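Local coordinates for putative ABC-transporter ATP-binding protein (PDB 1Z47) that probably binds and hydrolyses ATP as the ATPase subunit of a putative sulfate ABC transporter, at residues 110-115 with 159-164; 254-259 with 278-283; 283-288 with 349-354; 289-294 with 343-348. All coordinates share one frame; numbering follows the deposited sequence.

Contact 1: 110-115 with 159-164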
loop_
_atom_site.group_PDB
_atom_site.type_symbol
_atom_site.label_atom_id
_atom_site.label_comp_id
_atom_site.label_asym_id
_atom_site.label_seq_id
_atom_site.Cartn_x
_atom_site.Cartn_y
_atom_site.Cartn_z
ATOM N N PHE B 110 -3.261 8.193 -32.246
ATOM C CA PHE B 110 -4.172 7.098 -32.589
ATOM C C PHE B 110 -5.675 7.438 -32.504
ATOM O O PHE B 110 -6.426 7.222 -33.456
ATOM C CB PHE B 110 -3.874 5.904 -31.681
ATOM C CG PHE B 110 -4.499 4.617 -32.139
ATOM C CD1 PHE B 110 -3.951 3.903 -33.206
ATOM C CD2 PHE B 110 -5.637 4.118 -31.511
ATOM C CE1 PHE B 110 -4.530 2.708 -33.640
ATOM C CE2 PHE B 110 -6.223 2.923 -31.939
ATOM C CZ PHE B 110 -5.668 2.218 -33.005
ATOM N N GLY B 111 -6.112 7.961 -31.363
ATOM C CA GLY B 111 -7.519 8.299 -31.187
ATOM C C GLY B 111 -8.062 9.389 -32.098
ATOM O O GLY B 111 -9.130 9.240 -32.691
ATOM N N LEU B 112 -7.340 10.498 -32.192
ATOM C CA LEU B 112 -7.747 11.610 -33.044
ATOM C C LEU B 112 -7.778 11.124 -34.488
ATOM O O LEU B 112 -8.535 11.631 -35.329
ATOM C CB LEU B 112 -6.737 12.741 -32.929
ATOM C CG LEU B 112 -6.568 13.374 -31.557
ATOM C CD1 LEU B 112 -5.259 14.146 -31.529
ATOM C CD2 LEU B 112 -7.766 14.273 -31.254
ATOM N N ARG B 113 -6.934 10.134 -34.753
ATOM C CA ARG B 113 -6.796 9.535 -36.070
ATOM C C ARG B 113 -8.103 8.974 -36.603
ATOM O O ARG B 113 -8.250 8.802 -37.809
ATOM C CB ARG B 113 -5.736 8.426 -36.017
ATOM C CG ARG B 113 -5.418 7.751 -37.342
ATOM C CD ARG B 113 -4.848 8.733 -38.355
ATOM N NE ARG B 113 -4.119 8.062 -39.433
ATOM C CZ ARG B 113 -4.630 7.116 -40.218
ATOM N NH1 ARG B 113 -5.886 6.716 -40.055
ATOM N NH2 ARG B 113 -3.885 6.566 -41.168
ATOM N N GLU B 114 -9.064 8.697 -35.728
ATOM C CA GLU B 114 -10.320 8.144 -36.207
ATOM C C GLU B 114 -11.499 9.104 -36.202
ATOM O O GLU B 114 -12.558 8.781 -36.722
ATOM C CB GLU B 114 -10.685 6.884 -35.430
ATOM C CG GLU B 114 -11.856 6.135 -36.053
ATOM C CD GLU B 114 -12.224 4.873 -35.301
ATOM O OE1 GLU B 114 -12.548 4.976 -34.095
ATOM O OE2 GLU B 114 -12.195 3.782 -35.923
ATOM N N LYS B 115 -11.329 10.284 -35.619
ATOM C CA LYS B 115 -12.416 11.256 -35.606
ATOM C C LYS B 115 -12.402 12.085 -36.898
ATOM O O LYS B 115 -13.075 13.116 -37.000
ATOM C CB LYS B 115 -12.298 12.178 -34.391
ATOM C CG LYS B 115 -12.124 11.440 -33.077
ATOM C CD LYS B 115 -12.707 12.227 -31.911
ATOM C CE LYS B 115 -14.237 12.210 -31.959
ATOM N NZ LYS B 115 -14.860 12.715 -30.705
ATOM N N ALA B 159 -5.542 7.727 -24.409
ATOM C CA ALA B 159 -6.947 7.643 -24.013
ATOM C C ALA B 159 -7.640 8.994 -24.093
ATOM O O ALA B 159 -8.799 9.067 -24.487
ATOM C CB ALA B 159 -7.071 7.077 -22.574
ATOM N N LEU B 160 -6.924 10.061 -23.741
ATOM C CA LEU B 160 -7.491 11.400 -23.736
ATOM C C LEU B 160 -7.551 12.142 -25.056
ATOM O O LEU B 160 -8.372 13.053 -25.224
ATOM C CB LEU B 160 -6.731 12.275 -22.752
ATOM C CG LEU B 160 -6.982 11.944 -21.282
ATOM C CD1 LEU B 160 -6.068 12.799 -20.409
ATOM C CD2 LEU B 160 -8.460 12.186 -20.958
ATOM N N ALA B 161 -6.676 11.770 -25.982
ATOM C CA ALA B 161 -6.614 12.441 -27.278
ATOM C C ALA B 161 -7.971 12.835 -27.877
ATOM O O ALA B 161 -8.194 14.014 -28.178
ATOM C CB ALA B 161 -5.824 11.585 -28.273
ATOM N N PRO B 162 -8.884 11.860 -28.057
ATOM C CA PRO B 162 -10.222 12.063 -28.620
ATOM C C PRO B 162 -11.160 12.909 -27.774
ATOM O O PRO B 162 -12.288 13.173 -28.188
ATOM C CB PRO B 162 -10.753 10.641 -28.780
ATOM C CG PRO B 162 -9.518 9.801 -28.878
ATOM C CD PRO B 162 -8.647 10.425 -27.829
ATOM N N ARG B 163 -10.713 13.314 -26.588
ATOM C CA ARG B 163 -11.533 14.141 -25.707
ATOM C C ARG B 163 -12.730 13.328 -25.165
ATOM O O ARG B 163 -13.886 13.738 -25.299
ATOM C CB ARG B 163 -12.031 15.366 -26.495
ATOM C CG ARG B 163 -12.412 16.588 -25.659
ATOM C CD ARG B 163 -11.379 17.711 -25.798
ATOM N NE ARG B 163 -10.851 17.802 -27.163
ATOM C CZ ARG B 163 -9.953 18.698 -27.568
ATOM N NH1 ARG B 163 -9.523 18.698 -28.825
ATOM N NH2 ARG B 163 -9.492 19.606 -26.718
ATOM N N PRO B 164 -12.467 12.155 -24.554
ATOM C CA PRO B 164 -13.567 11.334 -24.020
ATOM C C PRO B 164 -14.370 12.055 -22.955
ATOM O O PRO B 164 -13.865 12.951 -22.279
ATOM C CB PRO B 164 -12.848 10.109 -23.439
ATOM C CG PRO B 164 -11.618 10.006 -24.296
ATOM C CD PRO B 164 -11.178 11.451 -24.430
#

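Contact 2: 254-259 with 278-283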
loop_
_atom_site.group_PDB
_atom_site.type_symbol
_atom_site.label_atom_id
_atom_site.label_comp_id
_atom_site.label_asym_id
_atom_site.label_seq_id
_atom_site.Cartn_x
_atom_site.Cartn_y
_atom_site.Cartn_z
ATOM N N ARG B 254 -19.196 -8.033 21.392
ATOM C CA ARG B 254 -19.521 -7.837 22.799
ATOM C C ARG B 254 -21.004 -8.095 22.880
ATOM O O ARG B 254 -21.727 -7.891 21.905
ATOM C CB ARG B 254 -19.231 -6.393 23.295
ATOM C CG ARG B 254 -17.759 -6.026 23.439
ATOM C CD ARG B 254 -17.039 -6.758 24.533
ATOM N NE ARG B 254 -15.663 -6.282 24.682
ATOM C CZ ARG B 254 -14.599 -6.783 24.038
ATOM N NH1 ARG B 254 -14.729 -7.788 23.181
ATOM N NH2 ARG B 254 -13.391 -6.295 24.279
ATOM N N ALA B 255 -21.462 -8.576 24.036
ATOM C CA ALA B 255 -22.890 -8.835 24.228
ATOM C C ALA B 255 -23.404 -7.665 25.057
ATOM O O ALA B 255 -22.724 -7.206 25.970
ATOM C CB ALA B 255 -23.112 -10.163 24.998
ATOM N N VAL B 256 -24.596 -7.192 24.749
ATOM C CA VAL B 256 -25.157 -6.073 25.484
ATOM C C VAL B 256 -25.807 -6.523 26.804
ATOM O O VAL B 256 -26.565 -7.490 26.818
ATOM C CB VAL B 256 -26.230 -5.389 24.645
ATOM C CG1 VAL B 256 -26.840 -4.241 25.415
ATOM C CG2 VAL B 256 -25.633 -4.948 23.317
ATOM N N GLN B 257 -25.487 -5.845 27.905
ATOM C CA GLN B 257 -26.109 -6.153 29.197
ATOM C C GLN B 257 -26.218 -4.820 29.948
ATOM O O GLN B 257 -25.260 -4.035 29.973
ATOM C CB GLN B 257 -25.271 -7.172 29.976
ATOM C CG GLN B 257 -26.044 -7.860 31.112
ATOM C CD GLN B 257 -25.267 -9.030 31.718
ATOM O OE1 GLN B 257 -24.102 -9.227 31.401
ATOM N NE2 GLN B 257 -25.912 -9.799 32.594
ATOM N N ASN B 258 -27.395 -4.552 30.509
ATOM C CA ASN B 258 -27.660 -3.301 31.227
ATOM C C ASN B 258 -27.432 -2.094 30.313
ATOM O O ASN B 258 -26.878 -1.066 30.746
ATOM C CB ASN B 258 -26.757 -3.203 32.467
ATOM C CG ASN B 258 -26.881 -4.410 33.361
ATOM O OD1 ASN B 258 -27.991 -4.860 33.655
ATOM N ND2 ASN B 258 -25.738 -4.954 33.802
ATOM N N GLY B 259 -27.850 -2.238 29.049
ATOM C CA GLY B 259 -27.706 -1.180 28.054
ATOM C C GLY B 259 -26.286 -0.716 27.709
ATOM O O GLY B 259 -26.092 0.410 27.259
ATOM N N SER B 278 -28.325 -9.147 22.906
ATOM C CA SER B 278 -27.919 -9.253 21.504
ATOM C C SER B 278 -26.430 -8.962 21.373
ATOM O O SER B 278 -25.852 -8.283 22.218
ATOM C CB SER B 278 -28.674 -8.237 20.675
ATOM O OG SER B 278 -28.192 -6.943 21.012
ATOM N N GLU B 279 -25.798 -9.445 20.304
ATOM C CA GLU B 279 -24.364 -9.197 20.124
ATOM C C GLU B 279 -24.124 -8.023 19.169
ATOM O O GLU B 279 -24.908 -7.811 18.233
ATOM C CB GLU B 279 -23.684 -10.453 19.572
ATOM C CG GLU B 279 -23.756 -11.641 20.527
ATOM C CD GLU B 279 -23.092 -12.879 19.970
ATOM O OE1 GLU B 279 -23.201 -13.115 18.750
ATOM O OE2 GLU B 279 -22.470 -13.623 20.749
ATOM N N VAL B 280 -23.070 -7.249 19.427
ATOM C CA VAL B 280 -22.725 -6.116 18.549
ATOM C C VAL B 280 -21.240 -6.210 18.269
ATOM O O VAL B 280 -20.497 -6.916 18.984
ATOM C CB VAL B 280 -22.928 -4.725 19.232
ATOM C CG1 VAL B 280 -24.372 -4.490 19.571
ATOM C CG2 VAL B 280 -22.088 -4.654 20.506
ATOM N N ALA B 281 -20.813 -5.494 17.228
ATOM C CA ALA B 281 -19.402 -5.411 16.883
ATOM C C ALA B 281 -18.992 -4.028 17.373
ATOM O O ALA B 281 -19.648 -3.040 17.067
ATOM C CB ALA B 281 -19.188 -5.498 15.343
ATOM N N VAL B 282 -17.937 -3.963 18.159
ATOM C CA VAL B 282 -17.443 -2.673 18.607
ATOM C C VAL B 282 -16.276 -2.408 17.643
ATOM O O VAL B 282 -15.436 -3.290 17.425
ATOM C CB VAL B 282 -16.890 -2.733 20.033
ATOM C CG1 VAL B 282 -16.748 -1.324 20.595
ATOM C CG2 VAL B 282 -17.778 -3.583 20.877
ATOM N N VAL B 283 -16.245 -1.219 17.053
ATOM C CA VAL B 283 -15.160 -0.860 16.134
ATOM C C VAL B 283 -14.384 0.318 16.732
ATOM O O VAL B 283 -14.951 1.375 16.993
ATOM C CB VAL B 283 -15.729 -0.497 14.742
ATOM C CG1 VAL B 283 -14.596 -0.167 13.759
ATOM C CG2 VAL B 283 -16.512 -1.677 14.199
#

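Contact 3: 283-288 with 349-354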
loop_
_atom_site.group_PDB
_atom_site.type_symbol
_atom_site.label_atom_id
_atom_site.label_comp_id
_atom_site.label_asym_id
_atom_site.label_seq_id
_atom_site.Cartn_x
_atom_site.Cartn_y
_atom_site.Cartn_z
ATOM N N VAL B 283 -16.245 -1.219 17.053
ATOM C CA VAL B 283 -15.160 -0.860 16.134
ATOM C C VAL B 283 -14.384 0.318 16.732
ATOM O O VAL B 283 -14.951 1.375 16.993
ATOM C CB VAL B 283 -15.729 -0.497 14.742
ATOM C CG1 VAL B 283 -14.596 -0.167 13.759
ATOM C CG2 VAL B 283 -16.512 -1.677 14.199
ATOM N N VAL B 284 -13.094 0.121 16.967
ATOM C CA VAL B 284 -12.261 1.171 17.549
ATOM C C VAL B 284 -10.986 1.319 16.734
ATOM O O VAL B 284 -10.226 0.360 16.577
ATOM C CB VAL B 284 -11.897 0.833 19.041
ATOM C CG1 VAL B 284 -11.003 1.927 19.644
ATOM C CG2 VAL B 284 -13.189 0.636 19.864
ATOM N N ARG B 285 -10.760 2.520 16.199
ATOM C CA ARG B 285 -9.565 2.765 15.401
ATOM C C ARG B 285 -8.310 2.828 16.259
ATOM O O ARG B 285 -8.333 3.368 17.354
ATOM C CB ARG B 285 -9.763 4.031 14.554
ATOM C CG ARG B 285 -10.918 3.864 13.551
ATOM C CD ARG B 285 -10.858 4.871 12.415
ATOM N NE ARG B 285 -12.079 4.916 11.630
ATOM C CZ ARG B 285 -12.378 4.074 10.652
ATOM N NH1 ARG B 285 -11.539 3.100 10.328
ATOM N NH2 ARG B 285 -13.510 4.222 9.988
ATOM N N PRO B 286 -7.198 2.258 15.777
ATOM C CA PRO B 286 -5.930 2.240 16.525
ATOM C C PRO B 286 -5.498 3.576 17.146
ATOM O O PRO B 286 -4.941 3.606 18.245
ATOM C CB PRO B 286 -4.928 1.735 15.496
ATOM C CG PRO B 286 -5.754 0.772 14.670
ATOM C CD PRO B 286 -7.045 1.587 14.474
ATOM N N LYS B 287 -5.744 4.665 16.432
ATOM C CA LYS B 287 -5.375 5.987 16.909
ATOM C C LYS B 287 -6.286 6.450 18.057
ATOM O O LYS B 287 -5.909 7.332 18.828
ATOM C CB LYS B 287 -5.453 7.005 15.757
ATOM C CG LYS B 287 -6.869 7.375 15.307
ATOM C CD LYS B 287 -6.817 8.379 14.154
ATOM C CE LYS B 287 -8.152 9.086 13.903
ATOM N NZ LYS B 287 -9.254 8.146 13.547
ATOM N N ASP B 288 -7.470 5.849 18.173
ATOM C CA ASP B 288 -8.432 6.233 19.210
ATOM C C ASP B 288 -8.337 5.513 20.539
ATOM O O ASP B 288 -9.317 5.451 21.278
ATOM C CB ASP B 288 -9.855 6.080 18.686
ATOM C CG ASP B 288 -10.129 6.959 17.505
ATOM O OD1 ASP B 288 -9.597 8.090 17.489
ATOM O OD2 ASP B 288 -10.881 6.530 16.598
ATOM N N ARG B 349 -12.886 6.978 21.049
ATOM C CA ARG B 349 -13.950 7.093 20.039
ATOM C C ARG B 349 -14.204 5.667 19.558
ATOM O O ARG B 349 -13.286 4.826 19.607
ATOM C CB ARG B 349 -13.520 7.969 18.861
ATOM C CG ARG B 349 -13.238 9.420 19.258
ATOM C CD ARG B 349 -12.504 10.207 18.170
ATOM N NE ARG B 349 -13.235 10.212 16.905
ATOM C CZ ARG B 349 -12.840 10.860 15.813
ATOM N NH1 ARG B 349 -11.712 11.569 15.823
ATOM N NH2 ARG B 349 -13.570 10.794 14.704
ATOM N N TRP B 350 -15.421 5.412 19.085
ATOM C CA TRP B 350 -15.802 4.071 18.636
ATOM C C TRP B 350 -17.093 4.076 17.846
ATOM O O TRP B 350 -17.821 5.083 17.786
ATOM C CB TRP B 350 -15.981 3.148 19.859
ATOM C CG TRP B 350 -17.065 3.619 20.825
ATOM C CD1 TRP B 350 -18.406 3.356 20.754
ATOM C CD2 TRP B 350 -16.896 4.523 21.934
ATOM N NE1 TRP B 350 -19.081 4.043 21.747
ATOM C CE2 TRP B 350 -18.178 4.766 22.478
ATOM C CE3 TRP B 350 -15.787 5.155 22.512
ATOM C CZ2 TRP B 350 -18.381 5.620 23.575
ATOM C CZ3 TRP B 350 -15.991 6.006 23.602
ATOM C CH2 TRP B 350 -17.280 6.228 24.116
ATOM N N PHE B 351 -17.370 2.926 17.232
ATOM C CA PHE B 351 -18.589 2.704 16.478
ATOM C C PHE B 351 -19.136 1.412 17.099
ATOM O O PHE B 351 -18.378 0.606 17.656
ATOM C CB PHE B 351 -18.312 2.411 14.993
ATOM C CG PHE B 351 -17.662 3.549 14.243
ATOM C CD1 PHE B 351 -16.512 3.323 13.487
ATOM C CD2 PHE B 351 -18.225 4.828 14.256
ATOM C CE1 PHE B 351 -15.921 4.368 12.738
ATOM C CE2 PHE B 351 -17.651 5.876 13.519
ATOM C CZ PHE B 351 -16.493 5.641 12.755
ATOM N N ILE B 352 -20.437 1.222 16.994
ATOM C CA ILE B 352 -21.078 0.005 17.500
ATOM C C ILE B 352 -22.135 -0.392 16.478
ATOM O O ILE B 352 -23.017 0.396 16.131
ATOM C CB ILE B 352 -21.739 0.220 18.889
ATOM C CG1 ILE B 352 -20.663 0.569 19.911
ATOM C CG2 ILE B 352 -22.459 -1.086 19.351
ATOM C CD1 ILE B 352 -21.168 0.764 21.325
ATOM N N PHE B 353 -22.017 -1.602 15.950
ATOM C CA PHE B 353 -22.983 -2.091 14.975
ATOM C C PHE B 353 -23.504 -3.440 15.452
ATOM O O PHE B 353 -22.767 -4.217 16.041
ATOM C CB PHE B 353 -22.356 -2.326 13.602
ATOM C CG PHE B 353 -21.952 -1.077 12.878
ATOM C CD1 PHE B 353 -20.684 -0.548 13.041
ATOM C CD2 PHE B 353 -22.832 -0.467 11.989
ATOM C CE1 PHE B 353 -20.288 0.578 12.320
ATOM C CE2 PHE B 353 -22.453 0.659 11.263
ATOM C CZ PHE B 353 -21.176 1.180 11.430
ATOM N N PRO B 354 -24.774 -3.731 15.175
ATOM C CA PRO B 354 -25.441 -4.977 15.546
ATOM C C PRO B 354 -24.832 -6.096 14.726
ATOM O O PRO B 354 -24.615 -5.922 13.521
ATOM C CB PRO B 354 -26.888 -4.757 15.118
ATOM C CG PRO B 354 -27.003 -3.248 14.931
ATOM C CD PRO B 354 -25.674 -2.880 14.374
HETATM O O HOH W 1 -12.280 4.451 17.048
#

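Contact 4: 289-294 with 343-348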
loop_
_atom_site.group_PDB
_atom_site.type_symbol
_atom_site.label_atom_id
_atom_site.label_comp_id
_atom_site.label_asym_id
_atom_site.label_seq_id
_atom_site.Cartn_x
_atom_site.Cartn_y
_atom_site.Cartn_z
ATOM N N VAL B 289 -7.168 4.973 20.847
ATOM C CA VAL B 289 -6.951 4.267 22.098
ATOM C C VAL B 289 -5.676 4.817 22.746
ATOM O O VAL B 289 -4.636 4.903 22.090
ATOM C CB VAL B 289 -6.790 2.760 21.841
ATOM C CG1 VAL B 289 -6.583 2.021 23.154
ATOM C CG2 VAL B 289 -8.033 2.227 21.094
ATOM N N GLU B 290 -5.757 5.195 24.023
ATOM C CA GLU B 290 -4.600 5.745 24.735
ATOM C C GLU B 290 -4.056 4.785 25.783
ATOM O O GLU B 290 -4.817 4.138 26.500
ATOM C CB GLU B 290 -4.988 7.068 25.383
ATOM C CG GLU B 290 -5.877 7.909 24.487
ATOM C CD GLU B 290 -6.169 9.283 25.062
ATOM O OE1 GLU B 290 -5.313 10.187 24.931
ATOM O OE2 GLU B 290 -7.255 9.458 25.651
ATOM N N LEU B 291 -2.733 4.690 25.871
ATOM C CA LEU B 291 -2.100 3.794 26.823
ATOM C C LEU B 291 -1.404 4.532 27.960
ATOM O O LEU B 291 -0.773 5.569 27.756
ATOM C CB LEU B 291 -1.102 2.902 26.097
ATOM C CG LEU B 291 -1.681 2.308 24.809
ATOM C CD1 LEU B 291 -0.641 1.437 24.148
ATOM C CD2 LEU B 291 -2.937 1.519 25.125
ATOM N N GLN B 292 -1.523 3.974 29.158
ATOM C CA GLN B 292 -0.926 4.548 30.349
ATOM C C GLN B 292 -0.403 3.375 31.142
ATOM O O GLN B 292 -1.088 2.361 31.269
ATOM C CB GLN B 292 -1.990 5.323 31.123
ATOM C CG GLN B 292 -2.640 6.389 30.249
ATOM C CD GLN B 292 -3.753 7.157 30.937
ATOM O OE1 GLN B 292 -3.545 7.770 31.986
ATOM N NE2 GLN B 292 -4.944 7.139 30.340
ATOM N N PRO B 293 0.827 3.488 31.677
ATOM C CA PRO B 293 1.458 2.419 32.461
ATOM C C PRO B 293 0.550 1.873 33.560
ATOM O O PRO B 293 -0.389 2.546 33.991
ATOM C CB PRO B 293 2.715 3.094 33.019
ATOM C CG PRO B 293 3.022 4.150 31.985
ATOM C CD PRO B 293 1.656 4.707 31.700
ATOM N N ALA B 294 0.831 0.651 34.002
ATOM C CA ALA B 294 0.043 0.018 35.054
ATOM C C ALA B 294 0.657 -1.295 35.525
ATOM O O ALA B 294 1.543 -1.861 34.872
ATOM C CB ALA B 294 -1.387 -0.224 34.569
ATOM N N VAL B 343 -0.096 -2.526 30.650
ATOM C CA VAL B 343 -0.758 -1.249 30.393
ATOM C C VAL B 343 -2.267 -1.202 30.560
ATOM O O VAL B 343 -2.955 -2.228 30.540
ATOM C CB VAL B 343 -0.472 -0.735 28.958
ATOM C CG1 VAL B 343 1.005 -0.404 28.797
ATOM C CG2 VAL B 343 -0.911 -1.787 27.932
ATOM N N HIS B 344 -2.754 0.029 30.690
ATOM C CA HIS B 344 -4.161 0.375 30.838
ATOM C C HIS B 344 -4.547 0.997 29.507
ATOM O O HIS B 344 -3.756 1.749 28.935
ATOM C CB HIS B 344 -4.316 1.410 31.964
ATOM C CG HIS B 344 -5.612 2.165 31.938
ATOM N ND1 HIS B 344 -6.714 1.785 32.675
ATOM C CD2 HIS B 344 -5.976 3.289 31.277
ATOM C CE1 HIS B 344 -7.700 2.640 32.470
ATOM N NE2 HIS B 344 -7.279 3.563 31.624
ATOM N N MET B 345 -5.748 0.676 29.018
ATOM C CA MET B 345 -6.270 1.193 27.751
ATOM C C MET B 345 -7.328 2.254 27.972
ATOM O O MET B 345 -8.045 2.227 28.965
ATOM C CB MET B 345 -6.911 0.075 26.929
ATOM C CG MET B 345 -5.950 -0.924 26.343
ATOM S SD MET B 345 -6.864 -2.348 25.704
ATOM C CE MET B 345 -6.365 -3.580 26.855
ATOM N N ASN B 346 -7.445 3.164 27.014
ATOM C CA ASN B 346 -8.412 4.242 27.089
ATOM C C ASN B 346 -9.051 4.464 25.726
ATOM O O ASN B 346 -8.543 5.245 24.907
ATOM C CB ASN B 346 -7.714 5.527 27.515
ATOM C CG ASN B 346 -8.680 6.580 27.997
ATOM O OD1 ASN B 346 -9.805 6.710 27.497
ATOM N ND2 ASN B 346 -8.239 7.355 28.971
ATOM N N VAL B 347 -10.171 3.794 25.474
ATOM C CA VAL B 347 -10.842 3.948 24.197
ATOM C C VAL B 347 -11.485 5.321 24.215
ATOM O O VAL B 347 -12.227 5.615 25.132
ATOM C CB VAL B 347 -11.899 2.838 24.014
ATOM C CG1 VAL B 347 -12.700 3.050 22.740
ATOM C CG2 VAL B 347 -11.195 1.499 23.988
ATOM N N THR B 348 -11.180 6.159 23.217
ATOM C CA THR B 348 -11.732 7.517 23.153
ATOM C C THR B 348 -12.862 7.740 22.145
ATOM O O THR B 348 -13.682 8.627 22.340
ATOM C CB THR B 348 -10.615 8.580 22.878
ATOM O OG1 THR B 348 -10.070 8.392 21.564
ATOM C CG2 THR B 348 -9.505 8.463 23.918
#

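Contact 1: 110-115 with 159-164
Leu112 and Pro162 mark the closest pass of the two backbones, with their CA atoms 5.1 Å apart. The contact lies in the helical part of the ABC ATPase domain. Residues 110-115 link helix 104-109 to helix 119-132. Residues 159-164 finish helix 148-160, the helix that begins within the LSGGQ signature sequence, and lead into strand 166-170. A type I turn from Leu160 to Arg163 closes that helix.

The segments meet by van der Waals packing. Pro162 puts the CG corner of its ring against the backbone of Gly111, with CG 3.4 Å from Gly111 CA. A CB at Gly111 would point at the ring and collide with that corner. Leu112 reaches past the ring to Ala161. Its CG stands anti to the carbonyl carbon (chi1 -62°), which carries the branched end to this neighbour. Leu112 CG packs on Ala161 CB at 3.8 Å, and Leu112 CD2 is 3.1 Å from Ala161 O, a tight approach. That oxygen accepts a hydrogen bond from Arg125 NH1. Leu112 also rests on Met122, Arg125 and Val126 of helix 119-132, so it is buried between that helix and the turn that holds Ala161. Cutting Leu112 back to an alanine would probably open a gap there and leave the Ala161 methyl without this partner.

Lys115 crosses Pro162 at about a right angle. The lysine chain bends at chi3 (72°). Its CD lies 4.0 Å from Pro162 CB, and its NZ ends 3.6 Å from Pro162 O.

Contact 2: 254-259 with 278-283
Arg254 lays the start of its side chain over Val282, and the two cross obliquely. Arg254 CG is 3.5 Å from Val282 CG2. The arginine chain bends at chi2 (-68°), and its charged end runs off the strand pair. There NH1 forms a salt bridge with Glu323, and NE bonds to Glu262 O. The aliphatic part therefore packs while the polar end is held elsewhere.

Val256 and Val280 meet at about a right angle, methyl to methyl, with Val256 CG2 4.0 Å from Val280 CG1. Ile261 of strand 260-262 touches all four of these side chains. Ser278 OG lies near Val256 CG2 but bonds to Ser275 O.

The backbones run antiparallel. Arg254 and Val280 are a hydrogen-bonded pair: Arg254 N gives to Val280 O at 3.0 Å, and Val280 N to Arg254 O at 2.9 Å. Just past the strand, Val256 N gives to Ser278 O at 3.0 Å. Ala255 and Glu279 form the non-hydrogen-bonded pair, with side chains on the other face.

The arrangement is an antiparallel edge pairing, strand 250-255 on the central strand 279-284 of a three-stranded sheet. It belongs to the C-terminal regulatory domain, whose family is grouped with the OB folds.

Contact 3: 283-288 with 349-354
Val283 and Phe351 pair where the last strand of the chain, 351-354, joins strand 279-284 in the antiparallel sheet of the C-terminal regulatory region. Two backbone bonds join them. Val283 N gives to Phe351 O at 2.9 Å, nearly straight at the hydrogen (177°) but from above the carbonyl plane. Phe351 N gives back to Val283 O at 2.9 Å, in the carbonyl plane.

On the same face Val283 CB packs on Phe351 CB, and Val283 CG1 meets the edge of the phenyl ring in its plane. Arg285 reaches the same ring at its edge, with NH2 3.7 Å from Phe351 CE1. The guanidinium and ring planes stand 84° apart. Its polar end is held outside the segments, by Ile246 O, Glu248 O and Tyr234 O, with Tyr234 also in a cation-pi contact. Val284 lies side by side with Trp350, CG2 against CB.

Beyond the pair the two backbones part, and a water bridges them. It accepts from Arg285 N and donates to Asp288 OD2 and to Arg349 O, the last at 2.8 Å. Asp288 CG is anti to the carbonyl carbon (chi1 -61°), which brings the carboxylate against Arg349 CB and CD. Arg349 NH2 makes its salt bridge with Glu235. With an alanine in place of Asp288, the water would probably lose one acceptor and be less firmly held, and Arg349 would lose a nearby opposite charge.

That charge acts from a distance: Asp288 OD1 is 4.3 Å from Arg349 NE and well out of the guanidinium plane.

Contact 4: 289-294 with 343-348
Gln292 and His344 form a hydrogen-bonded antiparallel pair that joins strands 289-293 and 342-347. His344 N gives to Gln292 O at 2.9 Å, and Gln292 N returns a longer bond of 3.2 Å to His344 O. Further along, Glu290 N gives to Asn346 O at 2.9 Å, but from 40° above the carbonyl plane. Two of these acceptors also receive a CA-H contact: Leu291 CA lies 3.4 Å from His344 O, and Val289 CA lies 3.4 Å from Asn346 O. On the other side of its strand, Met345 N bonds to side-chain ND1 of His300, just before strand 301-308. Thr348 OG1 is taken up by Asp288 O.

The side chains of Glu290, Gln292, His344 and Asn346 share one face. Asn346 CG is anti to the backbone N (chi1 -163°), and its amide comes up to that of Gln292. The two amide planes are nearly coplanar, with Gln292 NE2 3.6 Å from Asn346 ND2. Both are amide donors as modelled, so they meet as neighbours only. Glu290 lies alongside Asn346.

The other face is apolar. Leu291 CD2 packs on Met345 CG at 4.1 Å, and Val289 CG2 on Val347 CG2. Strands 289-293 and 324-330 are outermost in the five-stranded sheet, yet Val327 of the latter packs on Val289 and Leu291. The sheet therefore curls, consistent with the OB-like barrel folds of this regulatory family.

Overall arrangement
Contact 1 lies in the ATPase domain, which also carries the probable Walker A P-loop, while contacts 2, 3 and 4 lie across the chain's centre in the C-terminal region. The centres of contacts 1 and 3 are about 48 Å apart, and those of contacts 1 and 4 about 58 Å. Contacts 2 and 3 share Val283 and use both sides of strand 279-284; their centres are about 13 Å apart, and Ala281 N probably bonds to Phe353 O. Contact 4 is nested in the loop that contact 3 closes. Between contacts 3 and 4, Asp288 O probably bonds to Thr348 N, and Val284 touches Val289 and Val347. Contact 3 thus joins the three-stranded sheet to the five-stranded one.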